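Local coordinates for protein beta-mannosidase (Trichoderma harzianum, PDB 4CVU) that probably hydrolyses terminal beta-linked mannose from the non-reducing ends of oligosaccharides, as a glycoside hydrolase of family 2, at residues Q604-A609 and Q713-A718; A893-F898 and V914-Q919. All coordinates share one frame; numbering follows the deposited sequence.

The two contacts follow one another along the chain: both segments of contact 1 precede those of contact 2. Their centres are about 18 Å apart and their nearest atoms about 5 Å, so they are neighbours that do not touch. Contact 1 joins helix 603-609 to the loop between strand 702-705 and helix 729-736, in what is probably the (beta/alpha)8 barrel of this family. Contact 2 pairs strands 895-899 and 911-921 of the Ig-fold domain. Asp723 bridges the gap, since it accepts a hydrogen bond from Gln608 of contact 1 and is touched by Leu896 of contact 2. Phe898 also rests on helices 401-413 and 729-736, which places this Ig-fold sheet against the helices of that probable barrel.

Contact 1: residues Q604-A609 and Q713-A718; sequences QTWQQA and QAPTWA
Gln713 leans its side chain on Thr605 and Ala609, joining helix 603-609 to the loop that follows strand 702-705. That strand lies parallel to strand 380-389 in the same mixed sheet, consistent with the (beta/alpha)8 barrel of family 2 glycoside hydrolases. The packed part is centred on Gln713, which contributes 113 Å² of the 281 Å² buried between the segments. Its CG meets Thr605 CG2 at 3.6 Å, and beyond it the amide carbon CD sits 3.7 Å from Ala609 CB. The chain bends at chi2 (88°), which swings the amide out of the plane of CA, CB and CG, and its NE2 faces Gln608. On the tryptophan side the contact is mostly apolar: Trp606 starts out pointing away from the loop, yet its six-membered ring comes back to it, with CH2 3.7 Å from Pro715 CD and 3.9 Å from Ala714 CA. The ring approaches these atoms obliquely, and the side chains of Trp606 and Pro715 cross at about a right angle. Trp606 CZ3 also lies 3.7 Å from Gln713 O, a carbonyl oxygen that accepts a hydrogen bond from Arg625. The looser side is at Gln608, which is partly exposed and takes part mainly through the end of an extended chain. Its NE2 is bonded to Asp723, as Thr605 OG1 is to Glu721, so the stronger polar ties of both residues run outside this pair of segments. Across the contact Gln608 offers its oxygen: Gln713 NE2 donates to Gln608 OE1 in a weak bond, nearly straight (165°) but 3.4 Å long, between amide planes turned 81° apart.

Contact 2: residues A893-F898 and V914-Q919; sequences AGVLGF and VGFTLQ
Strands 895-898 and 914-919 run antiparallel with a marked twist, their directions 141° apart and their axes approaching to 4.8 Å. Two backbone bonds are firm, Gln919 N to Leu896 O and Thr917 N to Phe898 O, each 2.9 Å; the return bond from Phe898 N to Thr917 O is weak at 3.5 Å. Gly897 has phi 155°, and a CB there would collide with Thr917 O and the Phe916 ring. With CG anti to the backbone N (chi1 -171°), Phe916 sends its ring under the Gly897-Phe898 peptide, so that Phe898 N stands 3.3 Å above the ring plane, toward the rim. This pairing places 895-899 at the edge of a four-stranded Ig-fold sheet, next to 911-921. Exchanging Phe916 for an alanine would probably open a gap beneath that peptide and take away the ring face that Phe898 N lies over. The Phe898 ring takes Thr917 CB over one face, 4.1 Å from its centroid, and stacks on Trp726. Gln919 brings its OE1 near Gly897 CA while its NE2 bonds Asp409 of helix 401-413. A water donates to Phe898 O (3.1 Å) and also hydrogen-bonds Thr917 OG1 (2.7 Å).

Contact 1: residues Q604-A609 and Q713-A718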
loop_
_atom_site.group_PDB
_atom_site.type_symbol
_atom_site.label_atom_id
_atom_site.label_comp_id
_atom_site.label_asym_id
_atom_site.label_seq_id
_atom_site.Cartn_x
_atom_site.Cartn_y
_atom_site.Cartn_z
ATOM N N GLN A 604 -9.661 -4.780 -6.212
ATOM C CA GLN A 604 -9.903 -4.254 -4.832
ATOM C C GLN A 604 -9.174 -5.188 -3.866
ATOM O O GLN A 604 -8.656 -4.762 -2.841
ATOM C CB GLN A 604 -11.389 -4.182 -4.457
ATOM C CG GLN A 604 -12.238 -3.201 -5.294
ATOM C CD GLN A 604 -12.613 -3.704 -6.680
ATOM O OE1 GLN A 604 -12.417 -4.842 -7.024
ATOM N NE2 GLN A 604 -13.198 -2.832 -7.476
ATOM N N THR A 605 -9.140 -6.496 -4.206
ATOM C CA THR A 605 -8.416 -7.456 -3.382
ATOM C C THR A 605 -6.887 -7.159 -3.491
ATOM O O THR A 605 -6.228 -6.876 -2.445
ATOM C CB THR A 605 -8.798 -8.920 -3.690
ATOM O OG1 THR A 605 -10.115 -9.250 -3.147
ATOM C CG2 THR A 605 -7.805 -9.824 -3.110
ATOM N N TRP A 606 -6.343 -7.093 -4.727
ATOM C CA TRP A 606 -4.929 -6.707 -4.915
ATOM C C TRP A 606 -4.596 -5.478 -4.084
ATOM O O TRP A 606 -3.533 -5.399 -3.441
ATOM C CB TRP A 606 -4.646 -6.329 -6.319
ATOM C CG TRP A 606 -4.398 -7.568 -7.162
ATOM C CD1 TRP A 606 -5.143 -8.009 -8.174
ATOM C CD2 TRP A 606 -3.349 -8.503 -6.974
ATOM N NE1 TRP A 606 -4.589 -9.192 -8.711
ATOM C CE2 TRP A 606 -3.479 -9.502 -7.971
ATOM C CE3 TRP A 606 -2.281 -8.590 -6.081
ATOM C CZ2 TRP A 606 -2.585 -10.555 -8.074
ATOM C CZ3 TRP A 606 -1.396 -9.622 -6.188
ATOM C CH2 TRP A 606 -1.549 -10.610 -7.190
ATOM N N GLN A 607 -5.470 -4.503 -4.164
ATOM C CA GLN A 607 -5.221 -3.212 -3.523
ATOM C C GLN A 607 -5.000 -3.309 -2.005
ATOM O O GLN A 607 -4.476 -2.376 -1.358
ATOM C CB GLN A 607 -6.356 -2.244 -3.848
ATOM C CG GLN A 607 -6.225 -1.607 -5.211
ATOM C CD GLN A 607 -7.431 -0.768 -5.572
ATOM O OE1 GLN A 607 -8.596 -1.120 -5.310
ATOM N NE2 GLN A 607 -7.160 0.340 -6.146
ATOM N N GLN A 608 -5.424 -4.424 -1.422
ATOM C CA GLN A 608 -5.257 -4.642 0.005
ATOM C C GLN A 608 -3.795 -4.914 0.366
ATOM O O GLN A 608 -3.396 -4.627 1.465
ATOM C CB GLN A 608 -6.112 -5.838 0.460
ATOM C CG GLN A 608 -7.603 -5.631 0.286
ATOM C CD GLN A 608 -8.415 -6.894 0.530
ATOM O OE1 GLN A 608 -7.893 -7.950 0.917
ATOM N NE2 GLN A 608 -9.710 -6.780 0.323
ATOM N N ALA A 609 -3.053 -5.571 -0.541
ATOM C CA ALA A 609 -1.776 -6.198 -0.219
ATOM C C ALA A 609 -0.579 -5.613 -0.938
ATOM O O ALA A 609 0.523 -5.767 -0.474
ATOM C CB ALA A 609 -1.862 -7.705 -0.522
ATOM N N GLN A 713 -3.831 -12.701 -0.976
ATOM C CA GLN A 713 -4.178 -11.986 -2.208
ATOM C C GLN A 713 -3.225 -12.354 -3.342
ATOM O O GLN A 713 -2.093 -11.889 -3.382
ATOM C CB GLN A 713 -4.171 -10.486 -1.933
ATOM C CG GLN A 713 -5.057 -10.106 -0.786
ATOM C CD GLN A 713 -4.365 -10.177 0.506
ATOM O OE1 GLN A 713 -3.376 -10.919 0.663
ATOM N NE2 GLN A 713 -4.839 -9.387 1.467
ATOM N N ALA A 714 -3.684 -13.183 -4.273
ATOM C CA ALA A 714 -2.777 -13.745 -5.221
ATOM C C ALA A 714 -3.546 -14.482 -6.284
ATOM O O ALA A 714 -4.679 -14.876 -6.067
ATOM C CB ALA A 714 -1.820 -14.721 -4.493
ATOM N N PRO A 715 -2.949 -14.674 -7.452
ATOM C CA PRO A 715 -3.683 -15.437 -8.471
ATOM C C PRO A 715 -3.735 -16.906 -8.111
ATOM O O PRO A 715 -2.693 -17.525 -7.907
ATOM C CB PRO A 715 -2.903 -15.192 -9.742
ATOM C CG PRO A 715 -1.578 -14.779 -9.329
ATOM C CD PRO A 715 -1.644 -14.217 -7.936
ATOM N N THR A 716 -4.948 -17.448 -7.977
ATOM C CA THR A 716 -5.129 -18.877 -7.642
ATOM C C THR A 716 -6.371 -19.526 -8.254
ATOM O O THR A 716 -7.114 -18.934 -9.045
ATOM C CB THR A 716 -5.318 -19.054 -6.116
ATOM O OG1 THR A 716 -6.684 -18.739 -5.822
ATOM C CG2 THR A 716 -4.332 -18.159 -5.233
ATOM N N TRP A 717 -6.660 -20.727 -7.813
ATOM C CA TRP A 717 -7.867 -21.459 -8.226
ATOM C C TRP A 717 -9.139 -21.070 -7.409
ATOM O O TRP A 717 -10.220 -21.626 -7.640
ATOM C CB TRP A 717 -7.638 -22.977 -8.124
ATOM C CG TRP A 717 -6.446 -23.548 -8.840
ATOM C CD1 TRP A 717 -6.477 -24.283 -10.016
ATOM C CD2 TRP A 717 -5.065 -23.547 -8.424
ATOM N NE1 TRP A 717 -5.227 -24.634 -10.384
ATOM C CE2 TRP A 717 -4.332 -24.229 -9.429
ATOM C CE3 TRP A 717 -4.371 -22.991 -7.347
ATOM C CZ2 TRP A 717 -2.944 -24.355 -9.387
ATOM C CZ3 TRP A 717 -2.992 -23.132 -7.290
ATOM C CH2 TRP A 717 -2.280 -23.810 -8.316
ATOM N N ALA A 718 -9.015 -20.133 -6.452
ATOM C CA ALA A 718 -10.120 -19.788 -5.580
ATOM C C ALA A 718 -11.294 -19.191 -6.316
ATOM O O ALA A 718 -11.128 -18.582 -7.395
ATOM C CB ALA A 718 -9.632 -18.800 -4.493
#

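Contact 2: residues A893-F898 and V914-Q919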
loop_
_atom_site.group_PDB
_atom_site.type_symbol
_atom_site.label_atom_id
_atom_site.label_comp_id
_atom_site.label_asym_id
_atom_site.label_seq_id
_atom_site.Cartn_x
_atom_site.Cartn_y
_atom_site.Cartn_z
ATOM N N ALA A 893 -15.198 -1.587 -2.192
ATOM C CA ALA A 893 -14.351 -1.978 -1.076
ATOM C C ALA A 893 -14.985 -1.937 0.310
ATOM O O ALA A 893 -14.670 -2.760 1.149
ATOM C CB ALA A 893 -13.055 -1.130 -1.052
ATOM N N GLY A 894 -15.817 -0.977 0.622
ATOM C CA GLY A 894 -16.216 -0.893 2.077
ATOM C C GLY A 894 -17.283 -1.883 2.584
ATOM O O GLY A 894 -17.755 -1.777 3.737
ATOM N N VAL A 895 -17.633 -2.879 1.776
ATOM C CA VAL A 895 -18.756 -3.739 2.092
ATOM C C VAL A 895 -18.426 -5.203 1.785
ATOM O O VAL A 895 -17.656 -5.475 0.852
ATOM C CB VAL A 895 -20.024 -3.242 1.311
ATOM C CG1 VAL A 895 -19.929 -3.536 -0.165
ATOM C CG2 VAL A 895 -21.258 -3.896 1.857
ATOM N N LEU A 896 -18.962 -6.130 2.612
ATOM C CA LEU A 896 -18.826 -7.566 2.373
ATOM C C LEU A 896 -20.183 -8.214 2.069
ATOM O O LEU A 896 -21.167 -7.861 2.688
ATOM C CB LEU A 896 -18.178 -8.208 3.594
ATOM C CG LEU A 896 -16.768 -7.687 3.928
ATOM C CD1 LEU A 896 -16.311 -8.192 5.288
ATOM C CD2 LEU A 896 -15.806 -8.112 2.837
ATOM N N GLY A 897 -20.224 -9.152 1.118
ATOM C CA GLY A 897 -21.437 -9.815 0.743
ATOM C C GLY A 897 -21.417 -10.359 -0.657
ATOM O O GLY A 897 -20.357 -10.559 -1.229
ATOM N N PHE A 898 -22.595 -10.576 -1.223
ATOM C CA PHE A 898 -22.714 -11.086 -2.573
ATOM C C PHE A 898 -24.122 -10.806 -3.121
ATOM O O PHE A 898 -25.090 -10.747 -2.367
ATOM C CB PHE A 898 -22.355 -12.572 -2.629
ATOM C CG PHE A 898 -23.035 -13.413 -1.571
ATOM C CD1 PHE A 898 -24.333 -13.893 -1.775
ATOM C CD2 PHE A 898 -22.394 -13.717 -0.377
ATOM C CE1 PHE A 898 -24.977 -14.667 -0.809
ATOM C CE2 PHE A 898 -23.024 -14.487 0.600
ATOM C CZ PHE A 898 -24.333 -14.948 0.386
ATOM N N VAL A 914 -31.853 -7.455 -8.809
ATOM C CA VAL A 914 -30.771 -8.196 -8.139
ATOM C C VAL A 914 -30.620 -7.648 -6.738
ATOM O O VAL A 914 -30.337 -6.478 -6.570
ATOM C CB VAL A 914 -29.440 -8.035 -8.911
ATOM C CG1 VAL A 914 -28.331 -8.793 -8.220
ATOM C CG2 VAL A 914 -29.567 -8.526 -10.362
ATOM N N GLY A 915 -30.848 -8.491 -5.734
ATOM C CA GLY A 915 -30.566 -8.138 -4.329
ATOM C C GLY A 915 -29.138 -8.498 -3.917
ATOM O O GLY A 915 -28.408 -9.136 -4.672
ATOM N N PHE A 916 -28.764 -8.082 -2.713
ATOM C CA PHE A 916 -27.432 -8.270 -2.162
ATOM C C PHE A 916 -27.584 -8.699 -0.711
ATOM O O PHE A 916 -28.318 -8.071 0.056
ATOM C CB PHE A 916 -26.650 -6.940 -2.232
ATOM C CG PHE A 916 -25.172 -7.043 -1.890
ATOM C CD1 PHE A 916 -24.241 -7.365 -2.865
ATOM C CD2 PHE A 916 -24.714 -6.755 -0.621
ATOM C CE1 PHE A 916 -22.877 -7.438 -2.572
ATOM C CE2 PHE A 916 -23.354 -6.800 -0.319
ATOM C CZ PHE A 916 -22.437 -7.160 -1.296
ATOM N N THR A 917 -26.887 -9.765 -0.341
ATOM C CA THR A 917 -26.774 -10.173 1.060
ATOM C C THR A 917 -25.684 -9.360 1.746
ATOM O O THR A 917 -24.511 -9.585 1.513
ATOM C CB THR A 917 -26.471 -11.664 1.116
ATOM O OG1 THR A 917 -27.537 -12.355 0.463
ATOM C CG2 THR A 917 -26.319 -12.165 2.538
ATOM N N LEU A 918 -26.078 -8.368 2.528
ATOM C CA LEU A 918 -25.137 -7.484 3.182
ATOM C C LEU A 918 -24.625 -8.185 4.419
ATOM O O LEU A 918 -25.379 -8.409 5.347
ATOM C CB LEU A 918 -25.800 -6.152 3.563
ATOM C CG LEU A 918 -24.928 -5.094 4.239
ATOM C CD1 LEU A 918 -23.759 -4.755 3.358
ATOM C CD2 LEU A 918 -25.746 -3.841 4.517
ATOM N N GLN A 919 -23.345 -8.537 4.433
ATOM C CA GLN A 919 -22.726 -9.186 5.592
ATOM C C GLN A 919 -22.058 -8.180 6.495
ATOM O O GLN A 919 -22.108 -8.318 7.710
ATOM C CB GLN A 919 -21.724 -10.232 5.180
ATOM C CG GLN A 919 -22.348 -11.332 4.376
ATOM C CD GLN A 919 -21.342 -12.289 3.823
ATOM O OE1 GLN A 919 -20.340 -11.870 3.262
ATOM N NE2 GLN A 919 -21.589 -13.592 3.987
HETATM O O HOH W 1 -27.768 -12.289 -2.247
#